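Local coordinates for protein helix-turn-helix transcriptional regulator (Pseudomonas aeruginosa, PDB 5XHX) that probably binds DNA and regulates transcription as a LuxR-type quorum-sensing regulator, represented here by its N-terminal ligand-binding domain, at residues P26-W29 / R30-Q34; P164-I167 / A168-K172; T113-N117 / T118-H122. All coordinates share one frame; numbering follows the deposited sequence.

Contact 1. Residues P26-W29 / R30-Q34; sequences PFFW and RILAQ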
ATOM      1  N   PRO A  26      10.018  -9.745  -4.628  1.00 51.90           N
ATOM      2  CA  PRO A  26       9.975 -11.109  -4.066  1.00 46.64           C
ATOM      3  C   PRO A  26       9.978 -11.151  -2.552  1.00 42.99           C
ATOM      4  O   PRO A  26       9.395 -12.071  -1.964  1.00 44.51           O
ATOM      5  CB  PRO A  26      11.248 -11.761  -4.633  1.00 51.05           C
ATOM      6  CG  PRO A  26      11.578 -10.973  -5.854  1.00 51.01           C
ATOM      7  CD  PRO A  26      11.137  -9.565  -5.574  1.00 49.44           C
ATOM      8  N   PHE A  27      10.622 -10.187  -1.904  1.00 39.16           N
ATOM      9  CA  PHE A  27      10.797 -10.174  -0.458  1.00 37.25           C
ATOM     10  C   PHE A  27       9.660  -9.472   0.280  1.00 32.23           C
ATOM     11  O   PHE A  27       9.838  -9.099   1.444  1.00 37.32           O
ATOM     12  CB  PHE A  27      12.127  -9.502  -0.104  1.00 43.28           C
ATOM     13  CG  PHE A  27      12.403  -8.249  -0.899  1.00 44.61           C
ATOM     14  CD1 PHE A  27      12.025  -7.008  -0.417  1.00 46.72           C
ATOM     15  CD2 PHE A  27      13.023  -8.319  -2.141  1.00 46.96           C
ATOM     16  CE1 PHE A  27      12.272  -5.850  -1.150  1.00 47.74           C
ATOM     17  CE2 PHE A  27      13.272  -7.175  -2.883  1.00 47.96           C
ATOM     18  CZ  PHE A  27      12.898  -5.934  -2.381  1.00 52.55           C
ATOM     19  N   PHE A  28       8.507  -9.275  -0.364  1.00 34.78           N
ATOM     20  CA  PHE A  28       7.415  -8.545   0.283  1.00 32.69           C
ATOM     21  C   PHE A  28       6.997  -9.194   1.602  1.00 29.83           C
ATOM     22  O   PHE A  28       6.859  -8.512   2.618  1.00 30.20           O
ATOM     23  CB  PHE A  28       6.207  -8.442  -0.645  1.00 28.81           C
ATOM     24  CG  PHE A  28       4.942  -8.028   0.070  1.00 33.58           C
ATOM     25  CD1 PHE A  28       4.724  -6.688   0.409  1.00 29.04           C
ATOM     26  CD2 PHE A  28       3.982  -8.976   0.430  1.00 31.71           C
ATOM     27  CE1 PHE A  28       3.573  -6.304   1.084  1.00 29.00           C
ATOM     28  CE2 PHE A  28       2.821  -8.593   1.111  1.00 31.14           C
ATOM     29  CZ  PHE A  28       2.617  -7.254   1.431  1.00 28.02           C
ATOM     30  N   TRP A  29       6.758 -10.514   1.601  1.00 30.32           N
ATOM     31  CA  TRP A  29       6.260 -11.155   2.819  1.00 30.69           C
ATOM     32  C   TRP A  29       7.277 -11.074   3.947  1.00 30.69           C
ATOM     33  O   TRP A  29       6.905 -10.914   5.115  1.00 31.21           O
ATOM     34  CB  TRP A  29       5.878 -12.616   2.543  1.00 29.64           C
ATOM     35  CG  TRP A  29       4.711 -12.714   1.631  1.00 30.10           C
ATOM     36  CD1 TRP A  29       4.727 -13.088   0.331  1.00 29.69           C
ATOM     37  CD2 TRP A  29       3.347 -12.372   1.937  1.00 26.82           C
ATOM     38  NE1 TRP A  29       3.461 -13.042  -0.191  1.00 28.40           N
ATOM     39  CE2 TRP A  29       2.595 -12.608   0.778  1.00 26.05           C
ATOM     40  CE3 TRP A  29       2.690 -11.933   3.093  1.00 27.05           C
ATOM     41  CZ2 TRP A  29       1.214 -12.388   0.720  1.00 28.62           C
ATOM     42  CZ3 TRP A  29       1.319 -11.722   3.040  1.00 24.22           C
ATOM     43  CH2 TRP A  29       0.599 -11.943   1.863  1.00 25.55           C
ATOM     44  N   ARG A  30       8.570 -11.194   3.622  1.00 33.64           N
ATOM     45  CA  ARG A  30       9.595 -10.999   4.644  1.00 32.15           C
ATOM     46  C   ARG A  30       9.505  -9.605   5.254  1.00 31.48           C
ATOM     47  O   ARG A  30       9.612  -9.450   6.475  1.00 34.19           O
ATOM     48  CB  ARG A  30      10.997 -11.244   4.070  1.00 35.05           C
ATOM     49  CG  ARG A  30      12.098 -11.120   5.146  1.00 41.22           C
ATOM     50  CD  ARG A  30      13.526 -11.351   4.618  1.00 44.49           C
ATOM     51  NE  ARG A  30      13.855 -10.504   3.473  1.00 53.28           N
ATOM     52  CZ  ARG A  30      14.391  -9.284   3.556  1.00 51.57           C
ATOM     53  NH1 ARG A  30      14.666  -8.744   4.737  1.00 45.71           N
ATOM     54  NH2 ARG A  30      14.650  -8.600   2.446  1.00 48.35           N
ATOM     55  N   ILE A  31       9.278  -8.579   4.426  1.00 36.38           N
ATOM     56  CA  ILE A  31       9.218  -7.215   4.959  1.00 31.51           C
ATOM     57  C   ILE A  31       7.954  -7.013   5.788  1.00 31.20           C
ATOM     58  O   ILE A  31       7.976  -6.335   6.820  1.00 27.73           O
ATOM     59  CB  ILE A  31       9.318  -6.176   3.824  1.00 34.96           C
ATOM     60  CG1 ILE A  31      10.623  -6.360   3.036  1.00 34.07           C
ATOM     61  CG2 ILE A  31       9.234  -4.738   4.414  1.00 30.03           C
ATOM     62  CD1 ILE A  31      11.853  -6.349   3.915  1.00 39.02           C
ATOM     63  N   LEU A  32       6.834  -7.604   5.363  1.00 32.60           N
ATOM     64  CA  LEU A  32       5.609  -7.502   6.153  1.00 30.56           C
ATOM     65  C   LEU A  32       5.774  -8.172   7.516  1.00 30.75           C
ATOM     66  O   LEU A  32       5.442  -7.590   8.559  1.00 28.78           O
ATOM     67  CB  LEU A  32       4.437  -8.108   5.366  1.00 30.43           C
ATOM     68  CG  LEU A  32       3.090  -8.179   6.108  1.00 33.73           C
ATOM     69  CD1 LEU A  32       2.712  -6.834   6.740  1.00 31.44           C
ATOM     70  CD2 LEU A  32       1.998  -8.651   5.161  1.00 26.66           C
ATOM     71  N   ALA A  33       6.312  -9.396   7.534  1.00 32.66           N
ATOM     72  CA  ALA A  33       6.529 -10.083   8.809  1.00 31.05           C
ATOM     73  C   ALA A  33       7.508  -9.324   9.697  1.00 31.02           C
ATOM     74  O   ALA A  33       7.339  -9.273  10.921  1.00 33.35           O
ATOM     75  CB  ALA A  33       7.042 -11.504   8.552  1.00 32.41           C
ATOM     76  N   GLN A  34       8.560  -8.755   9.108  1.00 34.22           N
ATOM     77  CA  GLN A  34       9.511  -7.982   9.912  1.00 37.43           C
ATOM     78  C   GLN A  34       8.880  -6.699  10.435  1.00 35.79           C
ATOM     79  O   GLN A  34       9.153  -6.285  11.569  1.00 36.70           O
ATOM     80  CB  GLN A  34      10.772  -7.679   9.092  1.00 38.89           C
ATOM     81  CG  GLN A  34      11.646  -8.929   8.888  1.00 46.34           C
ATOM     82  CD  GLN A  34      12.812  -8.709   7.936  1.00 52.36           C
ATOM     83  OE1 GLN A  34      12.978  -7.626   7.368  1.00 53.90           O
ATOM     84  NE2 GLN A  34      13.628  -9.748   7.754  1.00 50.73           N
TER
HETATM   85  O   HOH W   1       8.931 -12.633   0.890  1.00 35.82           O
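F27 sits at the N-cap position of helix 28-36 and meets R30 and I31 one turn on. Just before it, P26 O is bridged to R30 N by a water. The CG of F27 lies between the backbone N and the carbonyl carbon (chi1 43°), and the ring lies alongside I31. There I31 CG1 reaches the ring edge, 3.8 Å from F27 CD1. The R30 side chain passes F27 at a slant. Its NH2 is 3.7 Å from F27 CB, and the ring and guanidinium planes are about 40° apart. The CD1 methyl of I31 lies over one face of the guanidinium, toward its rim. The carbonyl O of F27 accepts a hydrogen bond from I31 N at 3.1 Å. F28 is buried and its ring lies alongside L32, with F28 CZ 4.0 Å from L32 CD2. Helix 28-36 packs here between helix 11-21, helix 153-173 and the antiparallel sheet of the ligand-binding domain. L19 of helix 11-21 touches F28, I31 and L32. W29 comes next, with F28 CD2 over one face of its indole. The same CD2 methyl of L32 touches the six-membered ring, 3.8 Å from W29 CZ3. W29 NE1 is satisfied by a hydrogen bond to E177. The backbone O of W29 accepts from A33 N at 2.9 Å.

Contact 2. Residues P164-I167 / A168-K172; sequences PWVI and ALMKK
The A168 methyl lies near the carbonyl of P164, with A168 CB 3.5 Å from P164 O. The backbone bond from A168 N to P164 O is weak, at 3.4 Å. Helix 153-173 is kinked at P164 and W165, whose N atoms make no bond to the turn before. The proline N has no hydrogen to give. L169 follows, and its N bonds to W165 O at 2.9 Å. The CD1 methyl of L169 approaches the edge of the W165 indole, 4.4 Å from W165 CE3, so this touch is slack. M170 carries the closer side-chain contact. Its CG stands beside its own backbone N (chi1 -67°), and the side chain lies alongside V166, pointing the same way. M170 SD rests 3.8 Å from V166 CG1. M170 N also donates to V166 O, at 2.9 Å. K171 N bonds to I167 O at 3.1 Å, while its own side chain leads away. In the same chain, L19 packs on W165 and L169, and Y131 on V166 and M170. In the second subunit, H13 meets the W165 ring, G17 packs on A168, and the backbone O of E21 bonds to K172 NZ. Helix 153-173 thus takes part in the subunit interface. Bonds across the stretch itself are all backbone to backbone, and its side-chain touches are apolar. Its cohesion therefore probably owes much to burial.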
ATOM      1  N   PRO A 164      -6.595  -3.535   9.769  1.00 27.84           N
ATOM      2  CA  PRO A 164      -7.195  -2.894   8.582  1.00 29.42           C
ATOM      3  C   PRO A 164      -6.246  -2.756   7.400  1.00 25.85           C
ATOM      4  O   PRO A 164      -6.626  -3.081   6.266  1.00 25.01           O
ATOM      5  CB  PRO A 164      -7.639  -1.524   9.117  1.00 33.23           C
ATOM      6  CG  PRO A 164      -7.900  -1.752  10.546  1.00 33.51           C
ATOM      7  CD  PRO A 164      -6.897  -2.779  11.004  1.00 27.41           C
ATOM      8  N   TRP A 165      -5.016  -2.305   7.624  1.00 26.40           N
ATOM      9  CA  TRP A 165      -4.121  -2.153   6.492  1.00 28.57           C
ATOM     10  C   TRP A 165      -3.278  -3.393   6.230  1.00 24.96           C
ATOM     11  O   TRP A 165      -2.811  -3.567   5.100  1.00 25.74           O
ATOM     12  CB  TRP A 165      -3.215  -0.920   6.655  1.00 26.68           C
ATOM     13  CG  TRP A 165      -2.345  -0.868   7.878  1.00 24.92           C
ATOM     14  CD1 TRP A 165      -2.607  -0.191   9.031  1.00 29.40           C
ATOM     15  CD2 TRP A 165      -1.064  -1.481   8.055  1.00 26.02           C
ATOM     16  NE1 TRP A 165      -1.576  -0.365   9.927  1.00 30.37           N
ATOM     17  CE2 TRP A 165      -0.609  -1.138   9.346  1.00 28.42           C
ATOM     18  CE3 TRP A 165      -0.248  -2.274   7.240  1.00 28.89           C
ATOM     19  CZ2 TRP A 165       0.616  -1.580   9.854  1.00 28.73           C
ATOM     20  CZ3 TRP A 165       0.963  -2.715   7.741  1.00 31.20           C
ATOM     21  CH2 TRP A 165       1.383  -2.367   9.039  1.00 34.49           C
ATOM     22  N   VAL A 166      -3.084  -4.269   7.223  1.00 24.26           N
ATOM     23  CA  VAL A 166      -2.425  -5.546   6.934  1.00 22.34           C
ATOM     24  C   VAL A 166      -3.231  -6.331   5.909  1.00 21.61           C
ATOM     25  O   VAL A 166      -2.697  -6.790   4.898  1.00 25.99           O
ATOM     26  CB  VAL A 166      -2.203  -6.364   8.219  1.00 24.14           C
ATOM     27  CG1 VAL A 166      -1.721  -7.805   7.865  1.00 23.22           C
ATOM     28  CG2 VAL A 166      -1.181  -5.664   9.101  1.00 21.80           C
ATOM     29  N   ILE A 167      -4.536  -6.471   6.133  1.00 25.04           N
ATOM     30  CA  ILE A 167      -5.303  -7.313   5.219  1.00 26.78           C
ATOM     31  C   ILE A 167      -5.524  -6.604   3.881  1.00 27.89           C
ATOM     32  O   ILE A 167      -5.649  -7.259   2.842  1.00 23.70           O
ATOM     33  CB  ILE A 167      -6.634  -7.745   5.863  1.00 26.35           C
ATOM     34  CG1 ILE A 167      -7.569  -6.565   6.005  1.00 28.37           C
ATOM     35  CG2 ILE A 167      -6.393  -8.443   7.263  1.00 24.13           C
ATOM     36  CD1 ILE A 167      -8.907  -6.937   6.650  1.00 36.68           C
ATOM     37  N   ALA A 168      -5.608  -5.268   3.883  1.00 24.72           N
ATOM     38  CA  ALA A 168      -5.698  -4.535   2.622  1.00 29.81           C
ATOM     39  C   ALA A 168      -4.453  -4.763   1.783  1.00 27.20           C
ATOM     40  O   ALA A 168      -4.534  -5.019   0.573  1.00 30.36           O
ATOM     41  CB  ALA A 168      -5.897  -3.038   2.894  1.00 29.07           C
ATOM     42  N   LEU A 169      -3.289  -4.670   2.418  1.00 25.79           N
ATOM     43  CA  LEU A 169      -2.023  -4.921   1.741  1.00 27.52           C
ATOM     44  C   LEU A 169      -1.955  -6.345   1.200  1.00 28.06           C
ATOM     45  O   LEU A 169      -1.531  -6.570   0.063  1.00 24.59           O
ATOM     46  CB  LEU A 169      -0.873  -4.700   2.726  1.00 30.64           C
ATOM     47  CG  LEU A 169       0.186  -3.623   2.598  1.00 41.77           C
ATOM     48  CD1 LEU A 169       1.347  -4.035   3.498  1.00 34.16           C
ATOM     49  CD2 LEU A 169       0.629  -3.469   1.158  1.00 40.44           C
ATOM     50  N   MET A 170      -2.294  -7.328   2.045  1.00 26.03           N
ATOM     51  CA  MET A 170      -2.241  -8.728   1.619  1.00 30.56           C
ATOM     52  C   MET A 170      -3.072  -8.945   0.365  1.00 25.45           C
ATOM     53  O   MET A 170      -2.614  -9.565  -0.598  1.00 28.57           O
ATOM     54  CB  MET A 170      -2.720  -9.646   2.751  1.00 21.73           C
ATOM     55  CG  MET A 170      -1.785  -9.651   3.956  1.00 24.16           C
ATOM     56  SD  MET A 170      -2.455 -10.561   5.355  1.00 26.33           S
ATOM     57  CE  MET A 170      -2.731 -12.155   4.517  1.00 23.14           C
ATOM     58  N   LYS A 171      -4.299  -8.420   0.361  1.00 28.64           N
ATOM     59  CA  LYS A 171      -5.177  -8.575  -0.795  1.00 30.48           C
ATOM     60  C   LYS A 171      -4.547  -7.960  -2.043  1.00 35.79           C
ATOM     61  O   LYS A 171      -4.572  -8.561  -3.124  1.00 32.43           O
ATOM     62  CB  LYS A 171      -6.540  -7.937  -0.492  1.00 32.55           C
ATOM     63  CG  LYS A 171      -7.584  -8.068  -1.603  1.00 43.69           C
ATOM     64  CD  LYS A 171      -7.777  -9.517  -2.045  1.00 44.95           C
ATOM     65  CE  LYS A 171      -9.124  -9.732  -2.735  1.00 50.14           C
ATOM     66  NZ  LYS A 171     -10.234  -9.939  -1.744  1.00 53.56           N
ATOM     67  N   LYS A 172      -3.926  -6.783  -1.901  1.00 32.26           N
ATOM     68  CA  LYS A 172      -3.310  -6.146  -3.060  1.00 35.94           C
ATOM     69  C   LYS A 172      -2.074  -6.905  -3.523  1.00 30.53           C
ATOM     70  O   LYS A 172      -1.788  -6.947  -4.725  1.00 32.25           O
ATOM     71  CB  LYS A 172      -2.970  -4.685  -2.738  1.00 30.72           C
ATOM     72  CG  LYS A 172      -4.207  -3.800  -2.597  1.00 31.25           C
ATOM     73  CD  LYS A 172      -5.044  -3.857  -3.873  1.00 37.12           C
ATOM     74  CE  LYS A 172      -6.306  -3.016  -3.766  1.00 39.88           C
ATOM     75  NZ  LYS A 172      -7.452  -3.750  -3.157  1.00 34.11           N
TER

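Contact 3. Residues T113-N117 / T118-H122; sequences TEYYN and TYFAH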
ATOM      1  N   THR A 113      -1.559 -35.090  17.147  1.00 52.19           N
ATOM      2  CA  THR A 113      -1.464 -35.257  15.701  1.00 49.75           C
ATOM      3  C   THR A 113      -0.004 -35.361  15.273  1.00 41.84           C
ATOM      4  O   THR A 113       0.900 -34.850  15.940  1.00 44.55           O
ATOM      5  CB  THR A 113      -2.130 -34.089  14.962  1.00 40.89           C
ATOM      6  OG1 THR A 113      -1.406 -32.880  15.226  1.00 39.60           O
ATOM      7  CG2 THR A 113      -3.585 -33.918  15.404  1.00 47.14           C
ATOM      8  N   GLU A 114       0.221 -36.041  14.149  1.00 44.42           N
ATOM      9  CA  GLU A 114       1.559 -36.039  13.568  1.00 46.42           C
ATOM     10  C   GLU A 114       2.004 -34.620  13.229  1.00 44.46           C
ATOM     11  O   GLU A 114       3.168 -34.257  13.442  1.00 43.23           O
ATOM     12  CB  GLU A 114       1.605 -36.923  12.327  1.00 41.11           C
ATOM     13  CG  GLU A 114       2.996 -37.059  11.728  1.00 43.97           C
ATOM     14  CD  GLU A 114       3.025 -38.049  10.579  1.00 51.95           C
ATOM     15  OE1 GLU A 114       1.938 -38.523  10.192  1.00 51.07           O
ATOM     16  OE2 GLU A 114       4.124 -38.363  10.073  1.00 50.86           O
ATOM     17  N   TYR A 115       1.082 -33.803  12.702  1.00 40.41           N
ATOM     18  CA  TYR A 115       1.396 -32.413  12.373  1.00 41.14           C
ATOM     19  C   TYR A 115       2.043 -31.692  13.562  1.00 33.91           C
ATOM     20  O   TYR A 115       3.065 -31.011  13.416  1.00 37.43           O
ATOM     21  CB  TYR A 115       0.117 -31.690  11.903  1.00 35.44           C
ATOM     22  CG  TYR A 115       0.324 -30.205  11.749  1.00 33.18           C
ATOM     23  CD1 TYR A 115       0.966 -29.703  10.629  1.00 31.48           C
ATOM     24  CD2 TYR A 115      -0.071 -29.311  12.748  1.00 35.20           C
ATOM     25  CE1 TYR A 115       1.202 -28.361  10.484  1.00 31.00           C
ATOM     26  CE2 TYR A 115       0.156 -27.934  12.607  1.00 31.92           C
ATOM     27  CZ  TYR A 115       0.794 -27.481  11.451  1.00 30.73           C
ATOM     28  OH  TYR A 115       1.075 -26.158  11.240  1.00 34.61           O
ATOM     29  N   TYR A 116       1.482 -31.865  14.755  1.00 36.04           N
ATOM     30  CA  TYR A 116       2.015 -31.193  15.940  1.00 37.28           C
ATOM     31  C   TYR A 116       3.467 -31.586  16.215  1.00 46.16           C
ATOM     32  O   TYR A 116       4.310 -30.731  16.522  1.00 36.60           O
ATOM     33  CB  TYR A 116       1.137 -31.526  17.148  1.00 45.35           C
ATOM     34  CG  TYR A 116       1.572 -30.895  18.458  1.00 47.67           C
ATOM     35  CD1 TYR A 116       1.282 -29.569  18.737  1.00 48.53           C
ATOM     36  CD2 TYR A 116       2.250 -31.635  19.426  1.00 51.82           C
ATOM     37  CE1 TYR A 116       1.663 -28.982  19.938  1.00 52.09           C
ATOM     38  CE2 TYR A 116       2.635 -31.058  20.634  1.00 54.97           C
ATOM     39  CZ  TYR A 116       2.338 -29.731  20.881  1.00 57.47           C
ATOM     40  OH  TYR A 116       2.711 -29.142  22.067  1.00 57.13           O
ATOM     41  N   ASN A 117       3.780 -32.876  16.109  1.00 47.85           N
ATOM     42  CA  ASN A 117       5.086 -33.368  16.530  1.00 45.52           C
ATOM     43  C   ASN A 117       6.139 -33.282  15.447  1.00 46.52           C
ATOM     44  O   ASN A 117       7.329 -33.436  15.742  1.00 46.59           O
ATOM     45  CB  ASN A 117       4.969 -34.815  17.003  1.00 44.12           C
ATOM     46  CG  ASN A 117       4.183 -34.922  18.269  1.00 47.83           C
ATOM     47  OD1 ASN A 117       4.700 -34.640  19.353  1.00 51.38           O
ATOM     48  ND2 ASN A 117       2.915 -35.305  18.152  1.00 54.08           N
ATOM     49  N   THR A 118       5.739 -33.022  14.211  1.00 40.07           N
ATOM     50  CA  THR A 118       6.710 -32.958  13.132  1.00 43.96           C
ATOM     51  C   THR A 118       6.818 -31.526  12.615  1.00 44.87           C
ATOM     52  O   THR A 118       7.759 -30.803  12.966  1.00 41.38           O
ATOM     53  CB  THR A 118       6.322 -33.959  12.036  1.00 47.42           C
ATOM     54  OG1 THR A 118       5.008 -33.659  11.547  1.00 45.38           O
ATOM     55  CG2 THR A 118       6.306 -35.382  12.616  1.00 44.98           C
ATOM     56  N   TYR A 119       5.832 -31.090  11.831  1.00 40.01           N
ATOM     57  CA  TYR A 119       5.923 -29.790  11.175  1.00 35.27           C
ATOM     58  C   TYR A 119       5.836 -28.644  12.188  1.00 36.96           C
ATOM     59  O   TYR A 119       6.689 -27.751  12.198  1.00 37.26           O
ATOM     60  CB  TYR A 119       4.824 -29.681  10.112  1.00 37.90           C
ATOM     61  CG  TYR A 119       4.874 -28.403   9.323  1.00 36.77           C
ATOM     62  CD1 TYR A 119       5.465 -28.359   8.062  1.00 37.08           C
ATOM     63  CD2 TYR A 119       4.349 -27.232   9.850  1.00 35.89           C
ATOM     64  CE1 TYR A 119       5.513 -27.167   7.342  1.00 37.62           C
ATOM     65  CE2 TYR A 119       4.405 -26.044   9.154  1.00 39.54           C
ATOM     66  CZ  TYR A 119       4.987 -26.013   7.901  1.00 45.15           C
ATOM     67  OH  TYR A 119       5.028 -24.812   7.215  1.00 50.47           O
ATOM     68  N   PHE A 120       4.809 -28.662  13.046  1.00 37.81           N
ATOM     69  CA  PHE A 120       4.578 -27.575  14.002  1.00 37.39           C
ATOM     70  C   PHE A 120       5.782 -27.361  14.912  1.00 41.69           C
ATOM     71  O   PHE A 120       6.296 -26.238  15.035  1.00 34.92           O
ATOM     72  CB  PHE A 120       3.341 -27.878  14.848  1.00 34.25           C
ATOM     73  CG  PHE A 120       2.930 -26.739  15.749  1.00 37.81           C
ATOM     74  CD1 PHE A 120       3.405 -26.654  17.051  1.00 40.35           C
ATOM     75  CD2 PHE A 120       2.060 -25.758  15.288  1.00 32.10           C
ATOM     76  CE1 PHE A 120       3.029 -25.607  17.873  1.00 39.10           C
ATOM     77  CE2 PHE A 120       1.677 -24.704  16.105  1.00 35.96           C
ATOM     78  CZ  PHE A 120       2.159 -24.627  17.397  1.00 37.11           C
ATOM     79  N   ALA A 121       6.223 -28.429  15.584  1.00 37.09           N
ATOM     80  CA  ALA A 121       7.348 -28.323  16.506  1.00 40.71           C
ATOM     81  C   ALA A 121       8.567 -27.715  15.832  1.00 42.08           C
ATOM     82  O   ALA A 121       9.308 -26.951  16.462  1.00 45.56           O
ATOM     83  CB  ALA A 121       7.683 -29.701  17.085  1.00 45.85           C
ATOM     84  N   HIS A 122       8.768 -27.989  14.545  1.00 37.78           N
ATOM     85  CA  HIS A 122       9.934 -27.431  13.878  1.00 44.31           C
ATOM     86  C   HIS A 122       9.705 -26.005  13.374  1.00 45.82           C
ATOM     87  O   HIS A 122      10.525 -25.117  13.631  1.00 43.15           O
ATOM     88  CB  HIS A 122      10.360 -28.333  12.717  1.00 43.56           C
ATOM     89  CG  HIS A 122      11.612 -27.877  12.040  1.00 49.85           C
ATOM     90  ND1 HIS A 122      11.612 -26.956  11.012  1.00 54.11           N
ATOM     91  CD2 HIS A 122      12.910 -28.190  12.263  1.00 51.98           C
ATOM     92  CE1 HIS A 122      12.853 -26.735  10.621  1.00 54.07           C
ATOM     93  NE2 HIS A 122      13.660 -27.476  11.360  1.00 53.92           N
TER
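Y115 and Y119 make the tight side of this helical stretch. Y115 CE1 comes to 3.4 Å from Y119 CD2. The two ring planes are only 18° apart but slid past each other, so they barely overlap. Y115 also meets F120, with Y115 CE2 3.9 Å from F120 CB. Y116 and F120 form a second slid pair, with centroids 5.6 Å apart. F110 meets both of these rings edge-to-face. Helix 114-123 is N-capped by T113, whose OG1 accepts from Y116 N at 3.1 Å. It widens into a pi-type turn at 118-120. F120 N therefore bonds to Y115 O, five residues back, at 2.9 Å, and A121 N likewise bonds to Y116 O. T118 packs against the carbonyl of E114. Its OG1, between the backbone N and the carbonyl carbon (chi1 59°), donates to E114 O at 2.7 Å from above the carbonyl plane. T118 N shares that E114 O at 3.0 Å, with a bent N-H (131°). The looser side holds E114, N117 and A121, all exposed. E114 CG only brushes T118 CG2 at 3.8 Å, and its carboxylate goes to a salt bridge with R76. N117 instead turns back to the helix start, where ND2 donates to T113 O.

Contacts 1 and 2 belong to one packed region, with centres about 13 Å apart. Helix 28-36 and helix 153-173 pack against each other there. W29 CZ3 lies 3.8 Å from M170 CG, and F28 CE1 lies 4.0 Å from L169 CD1. L32 CD2 also reaches M170 CG, at 4.1 Å. Contact 2 continues outward to the second subunit, which does not touch contact 1. Contact 3 stands apart, on the opposite side of the chain's centre from contact 2. Its centre is about 25 Å from that of contact 1 and about 29 Å from that of contact 2. Its nearest atoms are about 13 Å from contact 1 and about 15 Å from contact 2.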